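PDB 4R36: putative acyl-[acyl-carrier-protein]--UDP-N-acetylglucosamine O-acyltransferase from Bacteroides fragilis, which probably catalyses acyl transfer from acyl carrier protein to UDP-N-acetylglucosamine, an early step in lipid A synthesis. Local coordinates for residues Val110-Gly115 and Val134-Asp139; Ala80-Ile85 and Asn104-Asn109. One frame throughout, in Å; residues are numbered along the deposited sequence.

Contact 1: residues Val110-Gly115 and Val134-Asp139; sequences VTINRG and VHVAHD. With ACT (acetate ion), chain D.
T111 and H135 sit side by side on neighbouring parallel strands of the left-handed beta-helix. T111 OG1 meets H135 ND1 at 2.7 Å, at the edge of the imidazole and in its plane. The T111 chi1 of 52° sets OG1 between backbone N and carbonyl carbon, facing the ring. A water joins OG1 to V134 O.

The strands are closely paired here. T111 N donates to V134 O (2.9 Å). V136 N donates to T111 O (2.7 Å), and N113 N to V136 O (3.0 Å). On the opposite face I112 and V136 lie alongside each other, with I112 CG2 4.0 Å from V136 CB. Both pack against T122 inside the coil.

Beyond N113 the segments meet through other contacts. R114 O lies against H138 CB (3.4 Å) and G115 CA against D139 OD1. H138 is partly exposed and marks the more open side. Its ND1 donates to D139 OD2, which also bonds T116. H138 is a UDP-N-acetylglucosamine contact of this protein.

The N113 amide stands 72° from the H135 ring, with OD1 3.3 Å from CE1. H135 NE2 donates to OXT of an acetate (2.7 Å), probably from the crystallisation liquor. N150 of the second subunit also binds it. A second water links OXT, N113 OD1 and H138 N. With ND1 and NE2 both engaged, the H135 ring is probably fixed in rotation.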
loop_
_atom_site.group_PDB
_atom_site.type_symbol
_atom_site.label_atom_id
_atom_site.label_comp_id
_atom_site.label_asym_id
_atom_site.label_seq_id
_atom_site.Cartn_x
_atom_site.Cartn_y
_atom_site.Cartn_z
ATOM N N VAL A 110 -4.646 0.439 -9.917
ATOM C CA VAL A 110 -5.888 0.029 -9.307
ATOM C C VAL A 110 -6.250 -1.383 -9.772
ATOM O O VAL A 110 -6.055 -1.729 -10.943
ATOM C CB VAL A 110 -7.008 0.995 -9.604
ATOM C CG1 VAL A 110 -8.352 0.372 -9.310
ATOM C CG2 VAL A 110 -6.808 2.326 -8.849
ATOM N N THR A 111 -6.712 -2.222 -8.856
ATOM C CA THR A 111 -7.127 -3.555 -9.188
ATOM C C THR A 111 -8.632 -3.693 -8.882
ATOM O O THR A 111 -9.090 -3.384 -7.773
ATOM C CB THR A 111 -6.308 -4.646 -8.438
ATOM O OG1 THR A 111 -6.286 -4.398 -7.011
ATOM C CG2 THR A 111 -4.887 -4.709 -8.956
ATOM N N ILE A 112 -9.393 -4.165 -9.878
ATOM C CA ILE A 112 -10.773 -4.503 -9.679
ATOM C C ILE A 112 -10.982 -5.950 -10.132
ATOM O O ILE A 112 -11.081 -6.229 -11.324
ATOM C CB ILE A 112 -11.727 -3.532 -10.398
ATOM C CG1 ILE A 112 -11.397 -2.070 -10.090
ATOM C CG2 ILE A 112 -13.181 -3.842 -10.091
ATOM C CD1 ILE A 112 -12.184 -1.044 -10.873
ATOM N N ASN A 113 -11.056 -6.865 -9.177
ATOM C CA ASN A 113 -11.195 -8.251 -9.518
ATOM C C ASN A 113 -12.660 -8.540 -9.894
ATOM O O ASN A 113 -13.589 -7.969 -9.331
ATOM C CB ASN A 113 -10.792 -9.194 -8.367
ATOM C CG ASN A 113 -9.360 -9.040 -7.824
ATOM O OD1 ASN A 113 -9.104 -9.536 -6.724
ATOM N ND2 ASN A 113 -8.459 -8.420 -8.540
ATOM N N ARG A 114 -12.872 -9.503 -10.796
ATOM C CA ARG A 114 -14.188 -9.997 -11.044
ATOM C C ARG A 114 -14.767 -10.794 -9.911
ATOM O O ARG A 114 -14.084 -11.139 -8.904
ATOM C CB ARG A 114 -14.247 -10.778 -12.380
ATOM C CG ARG A 114 -13.505 -12.101 -12.501
ATOM C CD ARG A 114 -13.690 -12.526 -13.974
ATOM N NE ARG A 114 -13.033 -13.768 -14.387
ATOM C CZ ARG A 114 -13.577 -14.992 -14.402
ATOM N NH1 ARG A 114 -14.747 -15.235 -13.905
ATOM N NH2 ARG A 114 -12.877 -16.019 -14.868
ATOM N N GLY A 115 -16.037 -11.106 -10.037
ATOM C CA GLY A 115 -16.804 -11.715 -8.929
ATOM C C GLY A 115 -16.589 -13.231 -8.697
ATOM O O GLY A 115 -15.847 -13.889 -9.424
ATOM N N VAL A 134 -5.556 1.390 -5.219
ATOM C CA VAL A 134 -6.798 0.927 -4.622
ATOM C C VAL A 134 -7.161 -0.467 -5.121
ATOM O O VAL A 134 -6.945 -0.785 -6.299
ATOM C CB VAL A 134 -7.958 1.916 -4.873
ATOM C CG1 VAL A 134 -9.369 1.272 -4.636
ATOM C CG2 VAL A 134 -7.840 3.117 -3.989
ATOM N N HIS A 135 -7.565 -1.326 -4.199
ATOM C CA HIS A 135 -8.034 -2.663 -4.504
ATOM C C HIS A 135 -9.529 -2.819 -4.265
ATOM O O HIS A 135 -10.064 -2.519 -3.131
ATOM C CB HIS A 135 -7.246 -3.698 -3.730
ATOM C CG HIS A 135 -7.742 -5.104 -3.908
ATOM N ND1 HIS A 135 -7.467 -5.848 -5.032
ATOM C CD2 HIS A 135 -8.496 -5.896 -3.105
ATOM C CE1 HIS A 135 -8.007 -7.039 -4.907
ATOM N NE2 HIS A 135 -8.674 -7.082 -3.768
ATOM N N VAL A 136 -10.215 -3.349 -5.278
ATOM C CA VAL A 136 -11.647 -3.697 -5.149
ATOM C C VAL A 136 -11.830 -5.209 -5.330
ATOM O O VAL A 136 -11.571 -5.728 -6.406
ATOM C CB VAL A 136 -12.474 -2.956 -6.205
ATOM C CG1 VAL A 136 -13.962 -3.217 -6.003
ATOM C CG2 VAL A 136 -12.246 -1.465 -6.165
ATOM N N ALA A 137 -12.188 -5.884 -4.232
ATOM C CA ALA A 137 -12.200 -7.303 -4.198
ATOM C C ALA A 137 -13.455 -7.828 -4.849
ATOM O O ALA A 137 -14.407 -7.086 -5.108
ATOM C CB ALA A 137 -12.088 -7.814 -2.793
ATOM N N HIS A 138 -13.399 -9.130 -5.121
ATOM C CA HIS A 138 -14.561 -9.853 -5.665
ATOM C C HIS A 138 -15.895 -9.508 -5.008
ATOM O O HIS A 138 -16.005 -9.417 -3.784
ATOM C CB HIS A 138 -14.323 -11.340 -5.517
ATOM C CG HIS A 138 -14.305 -11.818 -4.100
ATOM N ND1 HIS A 138 -15.424 -12.322 -3.479
ATOM C CD2 HIS A 138 -13.278 -11.989 -3.228
ATOM C CE1 HIS A 138 -15.117 -12.715 -2.254
ATOM N NE2 HIS A 138 -13.816 -12.534 -2.082
ATOM N N ASP A 139 -16.898 -9.246 -5.845
ATOM C CA ASP A 139 -18.321 -9.037 -5.404
ATOM C C ASP A 139 -18.556 -7.736 -4.621
ATOM O O ASP A 139 -19.674 -7.509 -4.142
ATOM C CB ASP A 139 -18.909 -10.214 -4.654
ATOM C CG ASP A 139 -18.618 -11.554 -5.358
ATOM O OD1 ASP A 139 -19.052 -11.695 -6.495
ATOM O OD2 ASP A 139 -17.903 -12.405 -4.819
HETATM C C ACT D . -9.326 -9.602 -1.582
HETATM O O ACT D . -8.937 -8.631 -0.855
HETATM O OXT ACT D . -9.306 -9.521 -2.830
HETATM C CH3 ACT D . -9.885 -10.890 -1.006
HETATM O O HOH W 1 -4.426 -2.436 -6.377
HETATM O O HOH W 2 -10.758 -10.645 -4.861
#

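Contact 2: residues Ala80-Ile85 and Asn104-Asn109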
loop_
_atom_site.group_PDB
_atom_site.type_symbol
_atom_site.label_atom_id
_atom_site.label_comp_id
_atom_site.label_asym_id
_atom_site.label_seq_id
_atom_site.Cartn_x
_atom_site.Cartn_y
_atom_site.Cartn_z
ATOM N N ALA A 80 -3.345 -0.099 -14.274
ATOM C CA ALA A 80 -4.588 -0.634 -13.738
ATOM C C ALA A 80 -4.905 -2.013 -14.307
ATOM O O ALA A 80 -4.547 -2.338 -15.459
ATOM C CB ALA A 80 -5.720 0.310 -14.012
ATOM N N VAL A 81 -5.490 -2.860 -13.473
ATOM C CA VAL A 81 -5.835 -4.173 -13.886
ATOM C C VAL A 81 -7.305 -4.389 -13.527
ATOM O O VAL A 81 -7.640 -4.587 -12.329
ATOM C CB VAL A 81 -4.938 -5.237 -13.222
ATOM C CG1 VAL A 81 -5.282 -6.627 -13.754
ATOM C CG2 VAL A 81 -3.435 -4.922 -13.429
ATOM N N ILE A 82 -8.147 -4.480 -14.538
ATOM C CA ILE A 82 -9.564 -4.747 -14.356
ATOM C C ILE A 82 -9.918 -6.144 -14.827
ATOM O O ILE A 82 -9.525 -6.564 -15.927
ATOM C CB ILE A 82 -10.387 -3.677 -15.092
ATOM C CG1 ILE A 82 -10.037 -2.264 -14.555
ATOM C CG2 ILE A 82 -11.881 -3.919 -14.928
ATOM C CD1 ILE A 82 -10.730 -1.144 -15.275
ATOM N N GLY A 83 -10.596 -6.906 -13.951
ATOM C CA GLY A 83 -11.168 -8.174 -14.274
ATOM C C GLY A 83 -10.392 -9.411 -13.952
ATOM O O GLY A 83 -10.841 -10.513 -14.280
ATOM N N ALA A 84 -9.276 -9.290 -13.239
ATOM C CA ALA A 84 -8.584 -10.493 -12.821
ATOM C C ALA A 84 -9.444 -11.348 -11.898
ATOM O O ALA A 84 -10.361 -10.827 -11.200
ATOM C CB ALA A 84 -7.272 -10.164 -12.158
ATOM N N ILE A 85 -9.179 -12.654 -11.921
ATOM C CA ILE A 85 -9.914 -13.576 -11.104
ATOM C C ILE A 85 -9.807 -13.202 -9.602
ATOM O O ILE A 85 -8.807 -12.598 -9.185
ATOM C CB ILE A 85 -9.526 -15.035 -11.297
ATOM C CG1 ILE A 85 -8.049 -15.275 -10.941
ATOM C CG2 ILE A 85 -9.849 -15.446 -12.745
ATOM C CD1 ILE A 85 -7.687 -16.716 -10.929
ATOM N N ASN A 104 -15.621 7.467 -14.523
ATOM C CA ASN A 104 -14.763 7.188 -13.375
ATOM C C ASN A 104 -13.341 7.497 -13.738
ATOM O O ASN A 104 -12.949 7.374 -14.918
ATOM C CB ASN A 104 -14.851 5.709 -13.032
ATOM C CG ASN A 104 -16.228 5.310 -12.519
ATOM O OD1 ASN A 104 -16.613 5.683 -11.420
ATOM N ND2 ASN A 104 -17.022 4.588 -13.359
ATOM N N LEU A 105 -12.556 7.754 -12.703
ATOM C CA LEU A 105 -11.142 7.928 -12.807
ATOM C C LEU A 105 -10.503 6.774 -12.070
ATOM O O LEU A 105 -10.604 6.710 -10.854
ATOM C CB LEU A 105 -10.733 9.263 -12.200
ATOM C CG LEU A 105 -11.404 10.498 -12.865
ATOM C CD1 LEU A 105 -11.173 11.760 -12.058
ATOM C CD2 LEU A 105 -10.889 10.648 -14.285
ATOM N N ILE A 106 -9.937 5.821 -12.809
ATOM C CA ILE A 106 -9.358 4.613 -12.306
ATOM C C ILE A 106 -7.814 4.763 -12.420
ATOM O O ILE A 106 -7.207 4.630 -13.483
ATOM C CB ILE A 106 -9.820 3.372 -13.121
ATOM C CG1 ILE A 106 -11.366 3.334 -13.236
ATOM C CG2 ILE A 106 -9.249 2.108 -12.546
ATOM C CD1 ILE A 106 -12.119 3.243 -11.956
ATOM N N ARG A 107 -7.182 5.061 -11.278
ATOM C CA ARG A 107 -5.786 5.500 -11.284
ATOM C C ARG A 107 -4.834 4.323 -11.386
ATOM O O ARG A 107 -5.216 3.151 -11.442
ATOM C CB ARG A 107 -5.527 6.374 -10.019
ATOM C CG ARG A 107 -6.319 7.705 -9.969
ATOM C CD ARG A 107 -6.097 8.621 -11.171
ATOM N NE ARG A 107 -4.680 8.917 -11.365
ATOM C CZ ARG A 107 -4.159 10.136 -11.529
ATOM N NH1 ARG A 107 -4.933 11.231 -11.639
ATOM N NH2 ARG A 107 -2.847 10.257 -11.658
ATOM N N GLU A 108 -3.567 4.679 -11.442
ATOM C CA GLU A 108 -2.484 3.754 -11.593
ATOM C C GLU A 108 -2.524 2.572 -10.661
ATOM O O GLU A 108 -2.733 2.726 -9.439
ATOM C CB GLU A 108 -1.136 4.445 -11.380
ATOM C CG GLU A 108 -0.831 5.632 -12.268
ATOM C CD GLU A 108 -1.231 6.996 -11.692
ATOM O OE1 GLU A 108 -2.362 7.117 -11.124
ATOM O OE2 GLU A 108 -0.469 7.967 -11.841
ATOM N N ASN A 109 -2.335 1.396 -11.238
ATOM C CA ASN A 109 -2.295 0.143 -10.499
ATOM C C ASN A 109 -3.510 -0.187 -9.648
ATOM O O ASN A 109 -3.402 -1.028 -8.779
ATOM C CB ASN A 109 -1.039 0.106 -9.636
ATOM C CG ASN A 109 0.205 0.078 -10.471
ATOM O OD1 ASN A 109 0.327 -0.809 -11.341
ATOM N ND2 ASN A 109 1.120 1.066 -10.284
#
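E108 OE1 is gripped by two nitrogens of R107. R107 NE donates to it at 2.9 Å and R107 NH2 at 3.2 Å, both from the same face of the carboxylate plane. NE and NH2 lie along one side of the guanidinium, and both reach OE1 near its plane. This salt bridge lies at a corner of the left-handed beta-helix. R107 NH2 also bonds I85 O of the third subunit, and R107 makes a cation-pi contact with F77.

Within the chain the two segments meet through small apolar groups. They belong to different walls of the prism. A80 CB packs against I106 CG2 (4.2 Å) and R107 O (3.9 Å). I82 extends its CD1 toward the same methyl, at a looser 4.5 Å. I106 has chi1 -52°, which leaves CG2 anti to the backbone N and turned to both partners. I76 touches I82 and I106 alike, as part of the hydrophobic filling of the coils.

The backbones come close at one point only: A80 N lies 3.5 Å from N109 N. The N109 side chain leads away to a calcium ion. N109 OD1 binds that ion together with N109 OD1 of each of the other two subunits.

How the contacts relate
After several earlier coils the chain reaches strand 81-82. It then runs through the loop holding L89 and K90 and through strand 97-100. Contact 2 closes this turn when 104-109 reaches A80. Contact 1 opens at the very next residue, V110, and closes after strands 121-124 and 129-130, when 134-139 returns beside 110-115. The contacts are in series; they neither nest nor cross. Segment 80-85 of contact 2 shares a sheet with both segments of contact 1, while strand 105-106 belongs to another wall. V81 N to V110 O and G83 N to I112 O are probable hydrogen bonds joining them. Contact 2 ties two walls of the helix, contact 1 successive coils within one wall. Both touch the second subunit.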